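Local atomic coordinates of Lmo1499 protein (Listeria monocytogenes, PDB entry 4IIW), a protein that probably acts as a membrane-bound lytic transglycosylase that cleaves nascent peptidoglycan strands endolytically and so ends their elongation. Residues 206-211 against 303-308; 227-232 against 240-245. All coordinates share one frame; numbering follows the deposited sequence.

Interaction 1 (206-211 against 303-308); sequences AKYRDE and SSMEAA
The phenol oxygen OH of Tyr-208 lies 3.8 Å from CB of the selenomethionine Met-305 while hydrogen-bonded to OD1 of Asp-302, one residue before 303-308. That bond holds the far end of the ring at the start of helix 302-309. Lys-207 NZ also faces Asp-302 OD1, as a long, weak ion pair, and its chain runs along the ring: CG of Lys-207 sits 4.0 Å above the plane of Tyr-208, over the ring centre. Met-305 meets the ring obliquely and at the phenol end, with its CB 3.9 Å from CZ of Tyr-208. The two side chains cross at about a right angle. The Met-305 chain is extended (chi2 177°), which brings SE beside the ring, 3.9 Å from CE2 of Tyr-208. SE stands 5.1 Å from the centroid of the Tyr-208 ring, 59° off its normal, an oblique Met-aromatic contact. No hydrogen bond joins 206-211 to 303-308. Glu-306 borders the contact, and its OE2 makes a long, weak ion pair with Lys-240 NZ. Phe-222 brings a second ring against Tyr-208, their planes at about 55°, and Met-305 touches it too, together with Leu-223 and Ser-226. The contact thus sets Tyr-208, in a segment that runs into helix 209-215, against helix 302-309 beside helix 219-232, while Ala-307 faces helix 239-251.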
loop_
_atom_site.group_PDB
_atom_site.type_symbol
_atom_site.label_atom_id
_atom_site.label_comp_id
_atom_site.label_asym_id
_atom_site.label_seq_id
_atom_site.Cartn_x
_atom_site.Cartn_y
_atom_site.Cartn_z
ATOM N N ALA B 206 52.243 13.916 37.245
ATOM C CA ALA B 206 53.661 13.909 37.632
ATOM C C ALA B 206 54.218 15.325 37.766
ATOM O O ALA B 206 55.034 15.596 38.640
ATOM C CB ALA B 206 54.483 13.116 36.625
ATOM N N LYS B 207 53.761 16.224 36.905
ATOM C CA LYS B 207 54.217 17.612 36.926
ATOM C C LYS B 207 53.751 18.403 38.157
ATOM O O LYS B 207 54.364 19.420 38.506
ATOM C CB LYS B 207 53.790 18.336 35.643
ATOM C CG LYS B 207 52.293 18.303 35.368
ATOM C CD LYS B 207 51.959 18.961 34.046
ATOM C CE LYS B 207 50.509 18.700 33.654
ATOM N NZ LYS B 207 50.170 19.321 32.343
ATOM N N TYR B 208 52.691 17.948 38.819
ATOM C CA TYR B 208 52.189 18.641 40.000
ATOM C C TYR B 208 52.761 18.098 41.307
ATOM O O TYR B 208 52.535 18.695 42.364
ATOM C CB TYR B 208 50.666 18.547 40.076
ATOM C CG TYR B 208 49.942 19.053 38.858
ATOM C CD1 TYR B 208 49.977 20.391 38.511
ATOM C CD2 TYR B 208 49.197 18.187 38.064
ATOM C CE1 TYR B 208 49.306 20.854 37.391
ATOM C CE2 TYR B 208 48.526 18.636 36.950
ATOM C CZ TYR B 208 48.577 19.970 36.619
ATOM O OH TYR B 208 47.902 20.416 35.506
ATOM N N ARG B 209 53.491 16.980 41.233
ATOM C CA ARG B 209 54.062 16.321 42.427
ATOM C C ARG B 209 54.780 17.274 43.360
ATOM O O ARG B 209 54.510 17.292 44.551
ATOM C CB ARG B 209 55.080 15.238 42.053
ATOM C CG ARG B 209 54.557 14.094 41.211
ATOM C CD ARG B 209 53.540 13.223 41.934
ATOM N NE ARG B 209 53.152 12.092 41.088
ATOM C CZ ARG B 209 52.272 11.162 41.429
ATOM N NH1 ARG B 209 51.677 11.213 42.617
ATOM N NH2 ARG B 209 51.993 10.176 40.575
ATOM N N ASP B 210 55.713 18.046 42.813
ATOM C CA ASP B 210 56.492 18.961 43.617
ATOM C C ASP B 210 55.621 19.968 44.361
ATOM O O ASP B 210 55.893 20.271 45.530
ATOM C CB ASP B 210 57.548 19.693 42.771
ATOM C CG ASP B 210 58.661 18.765 42.269
ATOM O OD1 ASP B 210 58.483 17.522 42.287
ATOM O OD2 ASP B 210 59.715 19.288 41.840
ATOM N N GLU B 211 54.583 20.490 43.712
ATOM C CA GLU B 211 53.735 21.467 44.388
ATOM C C GLU B 211 52.849 20.774 45.453
ATOM O O GLU B 211 52.653 21.308 46.541
ATOM C CB GLU B 211 52.924 22.292 43.385
ATOM C CG GLU B 211 52.160 23.452 44.022
ATOM C CD GLU B 211 53.063 24.508 44.713
ATOM O OE1 GLU B 211 54.222 24.723 44.277
ATOM O OE2 GLU B 211 52.593 25.141 45.681
ATOM N N SER B 303 43.268 22.603 33.222
ATOM C CA SER B 303 42.817 23.906 33.646
ATOM C C SER B 303 42.366 23.870 35.118
ATOM O O SER B 303 42.838 24.643 35.948
ATOM C CB SER B 303 41.688 24.379 32.742
ATOM O OG SER B 303 41.319 25.696 33.091
ATOM N N SER B 304 41.464 22.953 35.435
ATOM C CA SER B 304 40.972 22.818 36.800
ATOM C C SER B 304 42.052 22.388 37.774
ATOM O O SER B 304 42.089 22.865 38.911
ATOM C CB SER B 304 39.810 21.843 36.857
ATOM O OG SER B 304 38.678 22.421 36.237
HETATM N N MSE B 305 42.928 21.488 37.350
HETATM C CA MSE B 305 43.999 21.048 38.225
HETATM C C MSE B 305 44.905 22.219 38.613
HETATM O O MSE B 305 45.232 22.356 39.785
HETATM C CB MSE B 305 44.765 19.884 37.610
HETATM C CG MSE B 305 43.974 18.592 37.662
HETATM SE SE MSE B 305 44.888 17.130 36.810
HETATM C CE MSE B 305 43.501 15.771 36.985
ATOM N N GLU B 306 45.302 23.055 37.644
ATOM C CA GLU B 306 46.091 24.256 37.956
ATOM C C GLU B 306 45.373 25.148 38.949
ATOM O O GLU B 306 45.990 25.691 39.856
ATOM C CB GLU B 306 46.392 25.119 36.723
ATOM C CG GLU B 306 47.832 25.110 36.223
ATOM C CD GLU B 306 48.161 26.394 35.443
ATOM O OE1 GLU B 306 49.359 26.746 35.314
ATOM O OE2 GLU B 306 47.212 27.078 34.987
ATOM N N ALA B 307 44.075 25.323 38.748
ATOM C CA ALA B 307 43.279 26.153 39.630
ATOM C C ALA B 307 43.332 25.645 41.071
ATOM O O ALA B 307 43.421 26.434 42.011
ATOM C CB ALA B 307 41.844 26.220 39.143
ATOM N N ALA B 308 43.306 24.331 41.236
ATOM C CA ALA B 308 43.308 23.733 42.562
ATOM C C ALA B 308 44.613 24.002 43.288
ATOM O O ALA B 308 44.603 24.295 44.466
ATOM C CB ALA B 308 43.042 22.201 42.478
#

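Interaction 2 (227-232 against 240-245); sequences SIIEKE and KMIASV
The backbone carbonyl of Glu-232 presents one flat face to Ile-242, whose CD1 lies over it, 3.9 Å from O of Glu-232. The carboxylate of Glu-232 leads away from 240-245: its OE2 is hydrogen-bonded to OG1 of Thr-258, and the side chain also touches Pro-260. What remains at the contact is the root of the side chain, with CB of Glu-232 4.4 Å from CG2 of Ile-242. This methyl is shared, for CG2 of Ile-229 approaches it to 4.3 Å. Ile-229 sends its two branches to different partners. CG1 lies anti to the carbonyl carbon (chi1 -64°) and continues extended, so that CD1 reaches CB of Ala-243, at 3.4 Å. Small Ala-243 lets the backbones come near, the CA atoms of Ile-229 and Ala-243 being 6.3 Å apart. No hydrogen bond crosses between the segments; within 240-245, Ser-244 OG donates to Met-241 O at 2.7 Å, tilted 16° from the carbonyl plane, and that oxygen also accepts from Val-245 N. Ser-244 OG bonds Ser-314 OG as well. The short helical segments cross at 126°, with 9.8 Å between their axes, and Ala-307 packs on both Ile-229 and Ala-243. The arrangement is a helix-loop-helix with an apolar interface, and it places Glu-232, predicted to be important for catalysis, near the end of its helix, as the acidic residue is in lysozyme-like enzymes.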
loop_
_atom_site.group_PDB
_atom_site.type_symbol
_atom_site.label_atom_id
_atom_site.label_comp_id
_atom_site.label_asym_id
_atom_site.label_seq_id
_atom_site.Cartn_x
_atom_site.Cartn_y
_atom_site.Cartn_z
ATOM N N SER B 227 37.746 18.582 40.810
ATOM C CA SER B 227 36.430 18.198 40.288
ATOM C C SER B 227 35.310 19.196 40.582
ATOM O O SER B 227 34.474 19.466 39.704
ATOM C CB SER B 227 36.003 16.811 40.783
ATOM O OG SER B 227 35.815 16.819 42.174
ATOM N N ILE B 228 35.261 19.727 41.807
ATOM C CA ILE B 228 34.205 20.680 42.127
ATOM C C ILE B 228 34.440 21.955 41.320
ATOM O O ILE B 228 33.477 22.655 40.969
ATOM C CB ILE B 228 34.034 20.939 43.640
ATOM C CG1 ILE B 228 35.221 21.651 44.253
ATOM C CG2 ILE B 228 33.831 19.638 44.377
ATOM C CD1 ILE B 228 35.022 21.932 45.747
ATOM N N ILE B 229 35.712 22.238 41.006
ATOM C CA ILE B 229 36.063 23.397 40.167
ATOM C C ILE B 229 35.623 23.115 38.735
ATOM O O ILE B 229 35.035 23.983 38.087
ATOM C CB ILE B 229 37.590 23.738 40.175
ATOM C CG1 ILE B 229 38.068 24.161 41.569
ATOM C CG2 ILE B 229 37.900 24.874 39.230
ATOM C CD1 ILE B 229 39.598 24.330 41.677
ATOM N N GLU B 230 35.896 21.896 38.256
ATOM C CA GLU B 230 35.526 21.492 36.886
ATOM C C GLU B 230 34.021 21.633 36.607
ATOM O O GLU B 230 33.634 22.297 35.655
ATOM C CB GLU B 230 35.950 20.051 36.596
ATOM C CG GLU B 230 35.751 19.607 35.132
ATOM C CD GLU B 230 36.809 20.158 34.183
ATOM O OE1 GLU B 230 37.925 20.452 34.650
ATOM O OE2 GLU B 230 36.540 20.270 32.957
ATOM N N LYS B 231 33.182 21.030 37.449
ATOM C CA LYS B 231 31.735 21.075 37.237
ATOM C C LYS B 231 31.115 22.470 37.402
ATOM O O LYS B 231 29.992 22.685 36.962
ATOM C CB LYS B 231 30.996 20.086 38.154
ATOM C CG LYS B 231 31.376 18.615 38.000
ATOM C CD LYS B 231 31.287 18.112 36.569
ATOM C CE LYS B 231 29.890 18.233 35.958
ATOM N NZ LYS B 231 29.884 17.789 34.515
ATOM N N GLU B 232 31.828 23.411 38.021
ATOM C CA GLU B 232 31.294 24.777 38.219
ATOM C C GLU B 232 31.728 25.809 37.166
ATOM O O GLU B 232 31.250 26.935 37.179
ATOM C CB GLU B 232 31.652 25.307 39.620
ATOM C CG GLU B 232 30.806 24.747 40.774
ATOM C CD GLU B 232 29.394 25.341 40.849
ATOM O OE1 GLU B 232 28.823 25.696 39.792
ATOM O OE2 GLU B 232 28.844 25.444 41.974
ATOM N N LYS B 240 40.662 29.893 38.399
ATOM C CA LYS B 240 41.487 30.235 39.548
ATOM C C LYS B 240 40.729 31.112 40.564
ATOM O O LYS B 240 41.117 31.167 41.728
ATOM C CB LYS B 240 42.789 30.898 39.110
ATOM C CG LYS B 240 43.701 29.958 38.384
ATOM C CD LYS B 240 44.988 30.627 37.939
ATOM C CE LYS B 240 45.837 29.662 37.119
ATOM N NZ LYS B 240 47.034 30.334 36.527
HETATM N N MSE B 241 39.682 31.813 40.114
HETATM C CA MSE B 241 38.838 32.603 41.011
HETATM C C MSE B 241 37.843 31.670 41.661
HETATM O O MSE B 241 37.577 31.770 42.853
HETATM C CB MSE B 241 38.080 33.722 40.284
HETATM C CG MSE B 241 38.851 35.013 40.079
HETATM SE SE MSE B 241 39.307 35.865 41.767
HETATM C CE MSE B 241 40.122 37.474 41.003
ATOM N N ILE B 242 37.279 30.763 40.880
ATOM C CA ILE B 242 36.368 29.789 41.444
ATOM C C ILE B 242 37.092 29.049 42.562
ATOM O O ILE B 242 36.551 28.867 43.656
ATOM C CB ILE B 242 35.890 28.787 40.404
ATOM C CG1 ILE B 242 34.975 29.484 39.397
ATOM C CG2 ILE B 242 35.135 27.636 41.070
ATOM C CD1 ILE B 242 34.578 28.591 38.198
ATOM N N ALA B 243 38.324 28.642 42.295
ATOM C CA ALA B 243 39.097 27.945 43.307
ATOM C C ALA B 243 39.296 28.809 44.557
ATOM O O ALA B 243 39.162 28.314 45.675
ATOM C CB ALA B 243 40.432 27.491 42.751
ATOM N N SER B 244 39.576 30.099 44.386
ATOM C CA SER B 244 39.817 30.953 45.545
ATOM C C SER B 244 38.589 31.064 46.424
ATOM O O SER B 244 38.708 31.120 47.641
ATOM C CB SER B 244 40.280 32.341 45.144
ATOM O OG SER B 244 39.229 33.078 44.575
ATOM N N VAL B 245 37.408 31.108 45.815
ATOM C CA VAL B 245 36.181 31.174 46.594
ATOM C C VAL B 245 36.112 29.964 47.503
ATOM O O VAL B 245 35.933 30.092 48.715
ATOM C CB VAL B 245 34.930 31.171 45.725
ATOM C CG1 VAL B 245 33.714 30.870 46.569
ATOM C CG2 VAL B 245 34.776 32.494 45.003
#

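In the fold
From the N terminus, the chain passes helix 190-204 and reaches 206-211, the first half of interaction 1, which leads into helix 209-215, and then enters helix 219-232. Interaction 2 closes a short hairpin of two helices, with seven residues between 227-232 and 240-245. The chain then runs on through helices 259-265 and 275-278 before 303-308 returns to complete interaction 1, a loop of 91 residues within which interaction 2 is nested. The two centres are 13 Å apart and helix 302-309 belongs to both neighbourhoods: OG of Ser-304 lies 2.6 Å from OE1 of Glu-230, a probable hydrogen bond. The late helix therefore joins the 209-215 region to the hairpin carrying Glu-232.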